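Putative endo-1,4-beta-xylanase (Bacteroides thetaiotaomicron VPI-5482, PDB 5MSX) probably hydrolyses glycosidic bonds of plant pectin glycans, most likely as an arabinofuranosidase of glycoside hydrolase family 43. Local coordinates at residues T143-K148 / I182-V187; S392-V397 / H403-E408; I203-K208 / L293-D298. One frame throughout, in Å; residues are numbered along the deposited sequence.

Contact 1 of 3, residues T143-K148 / I182-V187; sequences TLLQSK and ITVDSV. With EDO (1,2-ethanediol), chain Y.
Part of the family 43 catalytic domain, a five-bladed beta-propeller, this contact sets Leu144 and Leu145 of a loop against Val184 of a short strand at 184-185 with few backbone bonds. Val184 CG2 does most of the touching, with Leu144 CG 3.8 Å away and Leu144 O at 3.6 Å. The two side chains cross at about a right angle. Chi1 (-176°) sets Leu144 CG, anti to its backbone nitrogen, beside Val184; chi2 (66°) then directs CD1 toward Ile182 O at 3.9 Å. Leu145 CD2 reaches Val184 CG2 more loosely, at 4.3 Å. No hydrogen bond joins the segments directly. Arg130 links them instead, donating to Thr143 O and Ile182 O. Leu144 also packs on Pro116 of strand 113-119 and Val167 of strand 165-169, which places the loop between two sheets of the propeller. A 1,2-ethanediol, probably from the crystallisation liquor, sits where the segments diverge: Gln146 N makes a short, bent hydrogen bond to its O2, and its C1 comes within 3.3 Å of Val184 O. Beyond the apolar patch, Asp185 OD2 accepts from Val187 N (3.2 Å) in an Asx turn, while Asp185 OD1 forms a salt bridge with Lys316 of a neighbouring subunit.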
loop_
_atom_site.group_PDB
_atom_site.type_symbol
_atom_site.label_atom_id
_atom_site.label_comp_id
_atom_site.label_asym_id
_atom_site.label_seq_id
_atom_site.Cartn_x
_atom_site.Cartn_y
_atom_site.Cartn_z
ATOM N N THR C 143 -12.896 4.494 -14.028
ATOM C CA THR C 143 -13.908 4.558 -12.979
ATOM C C THR C 143 -13.608 3.589 -11.817
ATOM O O THR C 143 -13.000 2.518 -12.015
ATOM C CB THR C 143 -15.314 4.208 -13.495
ATOM O OG1 THR C 143 -15.258 2.959 -14.178
ATOM C CG2 THR C 143 -15.879 5.295 -14.414
ATOM N N LEU C 144 -14.078 3.963 -10.625
ATOM C CA LEU C 144 -13.943 3.150 -9.427
ATOM C C LEU C 144 -14.667 1.827 -9.574
ATOM O O LEU C 144 -14.113 0.774 -9.245
ATOM C CB LEU C 144 -14.476 3.904 -8.201
ATOM C CG LEU C 144 -14.317 3.210 -6.840
ATOM C CD1 LEU C 144 -12.842 3.089 -6.474
ATOM C CD2 LEU C 144 -15.101 3.948 -5.749
ATOM N N LEU C 145 -15.910 1.851 -10.025
ATOM C CA LEU C 145 -16.602 0.590 -10.278
ATOM C C LEU C 145 -16.185 0.082 -11.666
ATOM O O LEU C 145 -15.789 0.858 -12.520
ATOM C CB LEU C 145 -18.100 0.756 -10.190
ATOM C CG LEU C 145 -18.640 1.262 -8.848
ATOM C CD1 LEU C 145 -20.146 1.460 -8.931
ATOM C CD2 LEU C 145 -18.282 0.289 -7.735
ATOM N N GLN C 146 -16.252 -1.227 -11.861
ATOM C CA GLN C 146 -15.779 -1.873 -13.093
ATOM C C GLN C 146 -16.775 -2.880 -13.659
ATOM O O GLN C 146 -16.446 -3.609 -14.573
ATOM C CB GLN C 146 -14.406 -2.532 -12.821
ATOM C CG GLN C 146 -13.249 -1.538 -12.718
ATOM C CD GLN C 146 -12.973 -0.836 -14.042
ATOM O OE1 GLN C 146 -13.167 -1.422 -15.108
ATOM N NE2 GLN C 146 -12.537 0.425 -13.984
ATOM N N SER C 147 -18.004 -2.898 -13.153
ATOM C CA SER C 147 -19.063 -3.669 -13.775
ATOM C C SER C 147 -19.417 -3.014 -15.116
ATOM O O SER C 147 -19.033 -1.884 -15.377
ATOM C CB SER C 147 -20.275 -3.772 -12.844
ATOM O OG SER C 147 -20.597 -2.517 -12.240
ATOM N N LYS C 148 -20.113 -3.761 -15.969
ATOM C CA LYS C 148 -20.554 -3.303 -17.296
ATOM C C LYS C 148 -21.191 -1.907 -17.207
ATOM O O LYS C 148 -20.792 -0.990 -17.924
ATOM C CB LYS C 148 -21.544 -4.328 -17.865
ATOM C CG LYS C 148 -22.115 -4.042 -19.250
ATOM C CD LYS C 148 -22.968 -5.219 -19.733
ATOM C CE LYS C 148 -23.946 -4.833 -20.839
ATOM N NZ LYS C 148 -23.264 -4.200 -22.002
ATOM N N ILE C 182 -7.907 1.155 -4.824
ATOM C CA ILE C 182 -8.537 1.501 -6.080
ATOM C C ILE C 182 -9.373 0.387 -6.708
ATOM O O ILE C 182 -10.065 0.622 -7.680
ATOM C CB ILE C 182 -7.498 2.060 -7.064
ATOM C CG1 ILE C 182 -6.471 1.018 -7.475
ATOM C CG2 ILE C 182 -6.762 3.233 -6.433
ATOM C CD1 ILE C 182 -5.462 1.582 -8.455
ATOM N N THR C 183 -9.342 -0.804 -6.139
ATOM C CA THR C 183 -9.985 -1.959 -6.716
ATOM C C THR C 183 -11.083 -2.318 -5.748
ATOM O O THR C 183 -10.803 -2.643 -4.596
ATOM C CB THR C 183 -8.993 -3.140 -6.802
ATOM O OG1 THR C 183 -7.812 -2.739 -7.519
ATOM C CG2 THR C 183 -9.633 -4.337 -7.475
ATOM N N VAL C 184 -12.314 -2.291 -6.227
ATOM C CA VAL C 184 -13.445 -2.638 -5.434
ATOM C C VAL C 184 -13.627 -4.134 -5.489
ATOM O O VAL C 184 -13.442 -4.718 -6.526
ATOM C CB VAL C 184 -14.714 -1.937 -5.931
ATOM C CG1 VAL C 184 -15.890 -2.320 -5.045
ATOM C CG2 VAL C 184 -14.498 -0.427 -5.920
ATOM N N ASP C 185 -14.003 -4.747 -4.370
ATOM C CA ASP C 185 -14.236 -6.195 -4.327
ATOM C C ASP C 185 -15.512 -6.566 -5.078
ATOM O O ASP C 185 -16.504 -5.797 -5.098
ATOM C CB ASP C 185 -14.358 -6.665 -2.878
ATOM C CG ASP C 185 -14.351 -8.174 -2.737
ATOM O OD1 ASP C 185 -13.362 -8.830 -3.148
ATOM O OD2 ASP C 185 -15.331 -8.701 -2.188
ATOM N N SER C 186 -15.513 -7.771 -5.650
ATOM C CA SER C 186 -16.645 -8.235 -6.463
ATOM C C SER C 186 -17.908 -8.442 -5.630
ATOM O O SER C 186 -19.011 -8.401 -6.171
ATOM C CB SER C 186 -16.292 -9.516 -7.245
ATOM O OG SER C 186 -16.297 -10.667 -6.412
ATOM N N VAL C 187 -17.764 -8.651 -4.317
ATOM C CA VAL C 187 -18.921 -8.850 -3.451
ATOM C C VAL C 187 -19.480 -7.485 -3.013
ATOM O O VAL C 187 -18.833 -6.772 -2.256
ATOM C CB VAL C 187 -18.573 -9.713 -2.228
ATOM C CG1 VAL C 187 -19.802 -9.906 -1.344
ATOM C CG2 VAL C 187 -18.020 -11.080 -2.670
HETATM C C1 EDO Y . -16.289 -4.568 -8.091
HETATM O O1 EDO Y . -17.613 -4.027 -8.116
HETATM C C2 EDO Y . -15.370 -3.912 -9.131
HETATM O O2 EDO Y . -16.010 -2.778 -9.736
#

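Contact 2 of 3, residues S392-V397 / H403-E408; sequences SEIYFV and HAYVIE. With EDO (1,2-ethanediol), chain B.
An offset stack of Phe396 on His403 joins two strands that share no hydrogen bond: the ring planes lie 12° apart with centroids separated by 4.4 Å. The overlap is shifted so far that Phe396 CB also sits over the imidazole, 3.4 Å from its centroid, as a CH-pi contact. On the opposite face of the phenyl ring lies Ile394 CG2 of the same strand. At the imidazole edge, His403 CE1 comes within 3.0 Å of Val397 O, in the ring plane. The two imidazole nitrogens have separate partners: NE2 bonds to Val450 O, and ND1 is hydrogen-bonded to O2 of a 1,2-ethanediol at 2.8 Å. The other hydroxyl of this diol, O1, accepts from Phe396 N at 2.8 Å, so the small molecule bridges both segments. Tyr405 completes the aromatic cluster, meeting Phe396 obliquely with CG 4.1 Å from Phe396 CZ; Asp433 holds its hydroxyl. With an alanine in place of Phe396, His403 would probably lose the phenyl face that packs against its imidazole and Tyr405 one of its aromatic neighbours, leaving a gap between the strands and the imidazole freer to turn. Further along, Ile407 CD1 packs against Ser392 OG at 3.8 Å. The axes of 392-396 and 403-408 approach to 10.1 Å, their N-to-C directions 138° apart, consistent with strands facing each other across the curled sheet of the F5/8 type C beta-sandwich. Both strands pair with 438-448; strand 386-396 also pairs with 425-436 and 452-458, strand 403-410 with 416-423, and Val397 packs on Trp454 of the calcium site.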
loop_
_atom_site.group_PDB
_atom_site.type_symbol
_atom_site.label_atom_id
_atom_site.label_comp_id
_atom_site.label_asym_id
_atom_site.label_seq_id
_atom_site.Cartn_x
_atom_site.Cartn_y
_atom_site.Cartn_z
ATOM N N SER C 392 -6.387 44.226 4.045
ATOM C CA SER C 392 -7.738 43.938 3.637
ATOM C C SER C 392 -7.815 42.490 3.149
ATOM O O SER C 392 -6.897 41.989 2.496
ATOM C CB SER C 392 -8.168 44.919 2.535
ATOM O OG SER C 392 -8.852 44.295 1.463
ATOM N N GLU C 393 -8.920 41.832 3.479
ATOM C CA GLU C 393 -9.182 40.467 3.023
ATOM C C GLU C 393 -10.605 40.421 2.476
ATOM O O GLU C 393 -11.569 40.689 3.206
ATOM C CB GLU C 393 -8.971 39.483 4.179
ATOM C CG GLU C 393 -7.608 39.658 4.836
ATOM C CD GLU C 393 -7.143 38.464 5.663
ATOM O OE1 GLU C 393 -7.990 37.684 6.161
ATOM O OE2 GLU C 393 -5.913 38.338 5.831
ATOM N N ILE C 394 -10.710 40.095 1.197
ATOM C CA ILE C 394 -11.964 40.117 0.477
ATOM C C ILE C 394 -12.385 38.726 0.039
ATOM O O ILE C 394 -11.697 38.059 -0.742
ATOM C CB ILE C 394 -11.897 40.983 -0.798
ATOM C CG1 ILE C 394 -11.432 42.403 -0.464
ATOM C CG2 ILE C 394 -13.267 41.025 -1.474
ATOM C CD1 ILE C 394 -11.034 43.196 -1.695
ATOM N N TYR C 395 -13.575 38.341 0.482
ATOM C CA TYR C 395 -14.186 37.094 0.058
ATOM C C TYR C 395 -15.262 37.418 -0.952
ATOM O O TYR C 395 -16.374 37.771 -0.566
ATOM C CB TYR C 395 -14.788 36.407 1.274
ATOM C CG TYR C 395 -13.784 35.922 2.284
ATOM C CD1 TYR C 395 -13.338 36.736 3.318
ATOM C CD2 TYR C 395 -13.298 34.617 2.218
ATOM C CE1 TYR C 395 -12.408 36.267 4.250
ATOM C CE2 TYR C 395 -12.390 34.135 3.149
ATOM C CZ TYR C 395 -11.954 34.956 4.151
ATOM O OH TYR C 395 -11.057 34.443 5.036
ATOM N N PHE C 396 -14.941 37.328 -2.233
ATOM C CA PHE C 396 -15.919 37.599 -3.287
ATOM C C PHE C 396 -16.897 36.453 -3.472
ATOM O O PHE C 396 -16.621 35.284 -3.129
ATOM C CB PHE C 396 -15.267 37.900 -4.658
ATOM C CG PHE C 396 -14.413 39.158 -4.690
ATOM C CD1 PHE C 396 -15.002 40.425 -4.864
ATOM C CD2 PHE C 396 -13.008 39.090 -4.572
ATOM C CE1 PHE C 396 -14.215 41.586 -4.898
ATOM C CE2 PHE C 396 -12.221 40.249 -4.621
ATOM C CZ PHE C 396 -12.830 41.491 -4.773
ATOM N N VAL C 397 -18.018 36.793 -4.089
ATOM C CA VAL C 397 -19.024 35.825 -4.518
ATOM C C VAL C 397 -18.554 35.103 -5.798
ATOM O O VAL C 397 -17.963 35.726 -6.691
ATOM C CB VAL C 397 -20.387 36.539 -4.760
ATOM C CG1 VAL C 397 -21.382 35.596 -5.407
ATOM C CG2 VAL C 397 -20.926 37.089 -3.457
ATOM N N HIS C 403 -11.421 36.707 -9.758
ATOM C CA HIS C 403 -11.742 38.130 -9.796
ATOM C C HIS C 403 -10.529 38.992 -10.134
ATOM O O HIS C 403 -9.397 38.660 -9.763
ATOM C CB HIS C 403 -12.302 38.604 -8.457
ATOM C CG HIS C 403 -13.703 38.163 -8.219
ATOM N ND1 HIS C 403 -14.018 36.863 -7.909
ATOM C CD2 HIS C 403 -14.875 38.835 -8.265
ATOM C CE1 HIS C 403 -15.322 36.749 -7.773
ATOM N NE2 HIS C 403 -15.868 37.930 -7.983
ATOM N N ALA C 404 -10.810 40.100 -10.816
ATOM C CA ALA C 404 -9.857 41.184 -11.064
ATOM C C ALA C 404 -10.422 42.434 -10.415
ATOM O O ALA C 404 -11.604 42.740 -10.576
ATOM C CB ALA C 404 -9.677 41.401 -12.565
ATOM N N TYR C 405 -9.592 43.156 -9.685
ATOM C CA TYR C 405 -10.067 44.325 -8.994
ATOM C C TYR C 405 -8.953 45.341 -8.776
ATOM O O TYR C 405 -7.772 45.076 -9.044
ATOM C CB TYR C 405 -10.702 43.944 -7.654
ATOM C CG TYR C 405 -9.716 43.395 -6.667
ATOM C CD1 TYR C 405 -9.216 42.099 -6.803
ATOM C CD2 TYR C 405 -9.269 44.166 -5.606
ATOM C CE1 TYR C 405 -8.283 41.593 -5.904
ATOM C CE2 TYR C 405 -8.343 43.671 -4.703
ATOM C CZ TYR C 405 -7.849 42.384 -4.864
ATOM O OH TYR C 405 -6.936 41.887 -3.983
ATOM N N VAL C 406 -9.380 46.505 -8.297
ATOM C CA VAL C 406 -8.518 47.594 -7.916
ATOM C C VAL C 406 -8.973 47.964 -6.533
ATOM O O VAL C 406 -10.169 48.105 -6.310
ATOM C CB VAL C 406 -8.728 48.829 -8.843
ATOM C CG1 VAL C 406 -7.788 49.952 -8.461
ATOM C CG2 VAL C 406 -8.552 48.448 -10.308
ATOM N N ILE C 407 -8.036 48.119 -5.613
ATOM C CA ILE C 407 -8.338 48.687 -4.311
ATOM C C ILE C 407 -7.685 50.053 -4.233
ATOM O O ILE C 407 -6.549 50.240 -4.701
ATOM C CB ILE C 407 -7.908 47.797 -3.120
ATOM C CG1 ILE C 407 -8.263 48.470 -1.788
ATOM C CG2 ILE C 407 -6.419 47.462 -3.141
ATOM C CD1 ILE C 407 -8.482 47.479 -0.660
ATOM N N GLU C 408 -8.420 50.994 -3.654
ATOM C CA GLU C 408 -7.986 52.366 -3.498
ATOM C C GLU C 408 -8.285 52.782 -2.074
ATOM O O GLU C 408 -9.149 52.200 -1.425
ATOM C CB GLU C 408 -8.755 53.273 -4.451
ATOM C CG GLU C 408 -8.519 53.000 -5.920
ATOM C CD GLU C 408 -9.608 53.547 -6.819
ATOM O OE1 GLU C 408 -10.811 53.347 -6.527
ATOM O OE2 GLU C 408 -9.265 54.160 -7.843
HETATM C C1 EDO B . -12.872 35.346 -4.138
HETATM O O1 EDO B . -12.545 36.036 -2.932
HETATM C C2 EDO B . -12.084 35.714 -5.404
HETATM O O2 EDO B . -12.346 34.999 -6.621
#

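Contact 3 of 3, residues I203-K208 / L293-D298; sequences IFFKRK and LKFNED. With EDO (1,2-ethanediol), chain D.
The Phe295 ring carries Arg207 on one face and meets Phe205 at its edge, while the Arg207 guanidinium has Phe295 on one face and Lys208 CE over the other. Guanidinium and ring lie 8° from parallel with centres 4.1 Å apart, a stacked cation-pi pair whose CZ is displaced 31° from the ring normal. Arg207 CD adds a CH-pi contact, 3.7 Å from the Phe295 centroid. Extended from CG to NE, the arginine chain (chi1 173°) slides past the ring in the opposite direction. Its polar end is also held: NH2 by a salt bridge with Asp270, NH1 by donating to a water 2.8 Å away that in turn donates to Asn296 O at 2.9 Å. These bonds are likely to fix the rotation of the guanidinium over the ring. Phe205 CE2 approaches Phe295 CZ at 3.8 Å, and Leu293 CD2 lies 4.3 Å from Phe205 CZ. In the propeller, strand 203-207 is an edge strand of the four-stranded sheet ending at 245-247. Leu293 is backbone-bonded to Tyr272 of strand 272-278. The contact thus joins strand 203-207 to the loop following 287-293, probably between adjacent blades, with Tyr212 of strand 210-217 packed against both Phe205 and Phe295.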
loop_
_atom_site.group_PDB
_atom_site.type_symbol
_atom_site.label_atom_id
_atom_site.label_comp_id
_atom_site.label_asym_id
_atom_site.label_seq_id
_atom_site.Cartn_x
_atom_site.Cartn_y
_atom_site.Cartn_z
ATOM N N ILE C 203 -22.713 8.511 5.073
ATOM C CA ILE C 203 -21.704 8.871 6.042
ATOM C C ILE C 203 -21.514 7.634 6.863
ATOM O O ILE C 203 -22.496 7.031 7.252
ATOM C CB ILE C 203 -22.193 10.032 6.970
ATOM C CG1 ILE C 203 -22.383 11.319 6.136
ATOM C CG2 ILE C 203 -21.277 10.221 8.199
ATOM C CD1 ILE C 203 -23.116 12.438 6.913
ATOM N N PHE C 204 -20.264 7.247 7.101
ATOM C CA PHE C 204 -19.954 6.075 7.925
ATOM C C PHE C 204 -18.811 6.399 8.869
ATOM O O PHE C 204 -17.788 7.004 8.469
ATOM C CB PHE C 204 -19.578 4.867 7.058
ATOM C CG PHE C 204 -19.426 3.601 7.840
ATOM C CD1 PHE C 204 -18.207 3.279 8.431
ATOM C CD2 PHE C 204 -20.504 2.735 8.010
ATOM C CE1 PHE C 204 -18.061 2.115 9.170
ATOM C CE2 PHE C 204 -20.370 1.584 8.752
ATOM C CZ PHE C 204 -19.133 1.264 9.333
ATOM N N PHE C 205 -18.983 5.995 10.125
ATOM C CA PHE C 205 -17.928 6.108 11.123
ATOM C C PHE C 205 -18.111 5.096 12.260
ATOM O O PHE C 205 -19.203 4.521 12.464
ATOM C CB PHE C 205 -17.808 7.528 11.669
ATOM C CG PHE C 205 -19.002 7.974 12.443
ATOM C CD1 PHE C 205 -20.090 8.543 11.788
ATOM C CD2 PHE C 205 -19.061 7.821 13.830
ATOM C CE1 PHE C 205 -21.212 8.950 12.519
ATOM C CE2 PHE C 205 -20.204 8.201 14.537
ATOM C CZ PHE C 205 -21.269 8.750 13.878
ATOM N N LYS C 206 -17.021 4.905 13.000
ATOM C CA LYS C 206 -16.966 3.982 14.111
ATOM C C LYS C 206 -16.668 4.780 15.383
ATOM O O LYS C 206 -15.719 5.542 15.403
ATOM C CB LYS C 206 -15.859 2.958 13.896
ATOM C CG LYS C 206 -15.818 1.852 14.948
ATOM C CD LYS C 206 -14.631 0.923 14.721
ATOM C CE LYS C 206 -14.798 -0.413 15.442
ATOM N NZ LYS C 206 -13.648 -1.246 15.024
ATOM N N ARG C 207 -17.449 4.575 16.442
ATOM C CA ARG C 207 -17.180 5.206 17.730
ATOM C C ARG C 207 -17.416 4.223 18.882
ATOM O O ARG C 207 -18.517 3.671 19.005
ATOM C CB ARG C 207 -18.067 6.436 17.913
ATOM C CG ARG C 207 -17.981 7.080 19.306
ATOM C CD ARG C 207 -18.851 8.309 19.379
ATOM N NE ARG C 207 -18.831 9.000 20.676
ATOM C CZ ARG C 207 -19.539 8.628 21.748
ATOM N NH1 ARG C 207 -20.297 7.526 21.760
ATOM N NH2 ARG C 207 -19.476 9.370 22.840
ATOM N N LYS C 208 -16.386 4.019 19.714
ATOM C CA LYS C 208 -16.471 3.129 20.894
ATOM C C LYS C 208 -17.042 1.763 20.556
ATOM O O LYS C 208 -17.979 1.304 21.183
ATOM C CB LYS C 208 -17.295 3.801 22.002
ATOM C CG LYS C 208 -16.636 5.072 22.497
ATOM C CD LYS C 208 -17.436 5.790 23.558
ATOM C CE LYS C 208 -16.675 7.037 23.991
ATOM N NZ LYS C 208 -17.167 7.601 25.279
ATOM N N LEU C 293 -22.800 17.100 17.239
ATOM C CA LEU C 293 -23.434 15.806 17.187
ATOM C C LEU C 293 -23.131 15.121 18.531
ATOM O O LEU C 293 -21.970 15.004 18.945
ATOM C CB LEU C 293 -22.901 14.982 16.011
ATOM C CG LEU C 293 -23.586 13.601 15.890
ATOM C CD1 LEU C 293 -24.648 13.658 14.825
ATOM C CD2 LEU C 293 -22.609 12.522 15.564
ATOM N N LYS C 294 -24.199 14.673 19.189
ATOM C CA LYS C 294 -24.113 14.073 20.523
ATOM C C LYS C 294 -24.758 12.698 20.525
ATOM O O LYS C 294 -25.598 12.358 19.667
ATOM C CB LYS C 294 -24.786 14.961 21.573
ATOM C CG LYS C 294 -24.078 16.295 21.757
ATOM C CD LYS C 294 -24.666 17.083 22.912
ATOM C CE LYS C 294 -24.045 18.466 22.994
ATOM N NZ LYS C 294 -24.192 19.020 24.367
ATOM N N PHE C 295 -24.332 11.910 21.506
ATOM C CA PHE C 295 -24.762 10.536 21.663
ATOM C C PHE C 295 -25.358 10.364 23.063
ATOM O O PHE C 295 -24.915 11.005 24.028
ATOM C CB PHE C 295 -23.577 9.564 21.494
ATOM C CG PHE C 295 -22.879 9.675 20.165
ATOM C CD1 PHE C 295 -21.889 10.622 19.966
ATOM C CD2 PHE C 295 -23.205 8.825 19.119
ATOM C CE1 PHE C 295 -21.256 10.751 18.731
ATOM C CE2 PHE C 295 -22.571 8.925 17.888
ATOM C CZ PHE C 295 -21.600 9.899 17.686
ATOM N N ASN C 296 -26.339 9.478 23.159
ATOM C CA ASN C 296 -26.820 8.985 24.441
ATOM C C ASN C 296 -25.892 7.884 24.907
ATOM O O ASN C 296 -25.035 7.389 24.129
ATOM C CB ASN C 296 -28.205 8.447 24.296
ATOM C CG ASN C 296 -29.182 9.485 23.820
ATOM O OD1 ASN C 296 -29.318 10.549 24.433
ATOM N ND2 ASN C 296 -29.906 9.174 22.744
ATOM N N GLU C 297 -26.021 7.485 26.173
ATOM C CA GLU C 297 -25.076 6.513 26.740
ATOM C C GLU C 297 -25.082 5.151 26.040
ATOM O O GLU C 297 -24.024 4.505 25.940
ATOM C CB GLU C 297 -25.308 6.300 28.245
ATOM C CG GLU C 297 -24.411 5.215 28.901
ATOM C CD GLU C 297 -22.900 5.451 28.738
ATOM O OE1 GLU C 297 -22.470 6.540 28.256
ATOM O OE2 GLU C 297 -22.102 4.539 29.105
ATOM N N ASP C 298 -26.258 4.699 25.589
ATOM C CA ASP C 298 -26.343 3.443 24.806
ATOM C C ASP C 298 -25.713 3.496 23.383
ATOM O O ASP C 298 -25.737 2.492 22.667
ATOM C CB ASP C 298 -27.791 2.917 24.736
ATOM C CG ASP C 298 -28.791 3.868 23.979
ATOM O OD1 ASP C 298 -28.427 4.932 23.418
ATOM O OD2 ASP C 298 -29.999 3.528 23.967
HETATM C C1 EDO D . -27.007 16.451 19.308
HETATM O O1 EDO D . -26.960 15.657 18.099
HETATM C C2 EDO D . -27.589 17.851 19.230
HETATM O O2 EDO D . -26.904 18.688 18.246
HETATM O O HOH W 1 -22.190 7.545 23.889
#

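Overall arrangement
Contacts 1 and 3 both belong to the catalytic propeller, their centres 29 Å apart, and both are partly buried. Contact 2 lies in the F5/8 type C domain, across the chain's centre from each of them, 45 Å from contact 1 and 42 Å from contact 3 between centres, and all its touching residues are buried. Its 301 Å² of buried surface exceeds the 156 and 184 Å² of contacts 1 and 3. The chemistry differs with place: two facing strands meet through aromatic rings in contact 2, a charged group lies on a ring in contact 3, and aliphatic side chains meet in contact 1, beside the subunit interface. In none does a hydrogen bond pass directly between the paired segments.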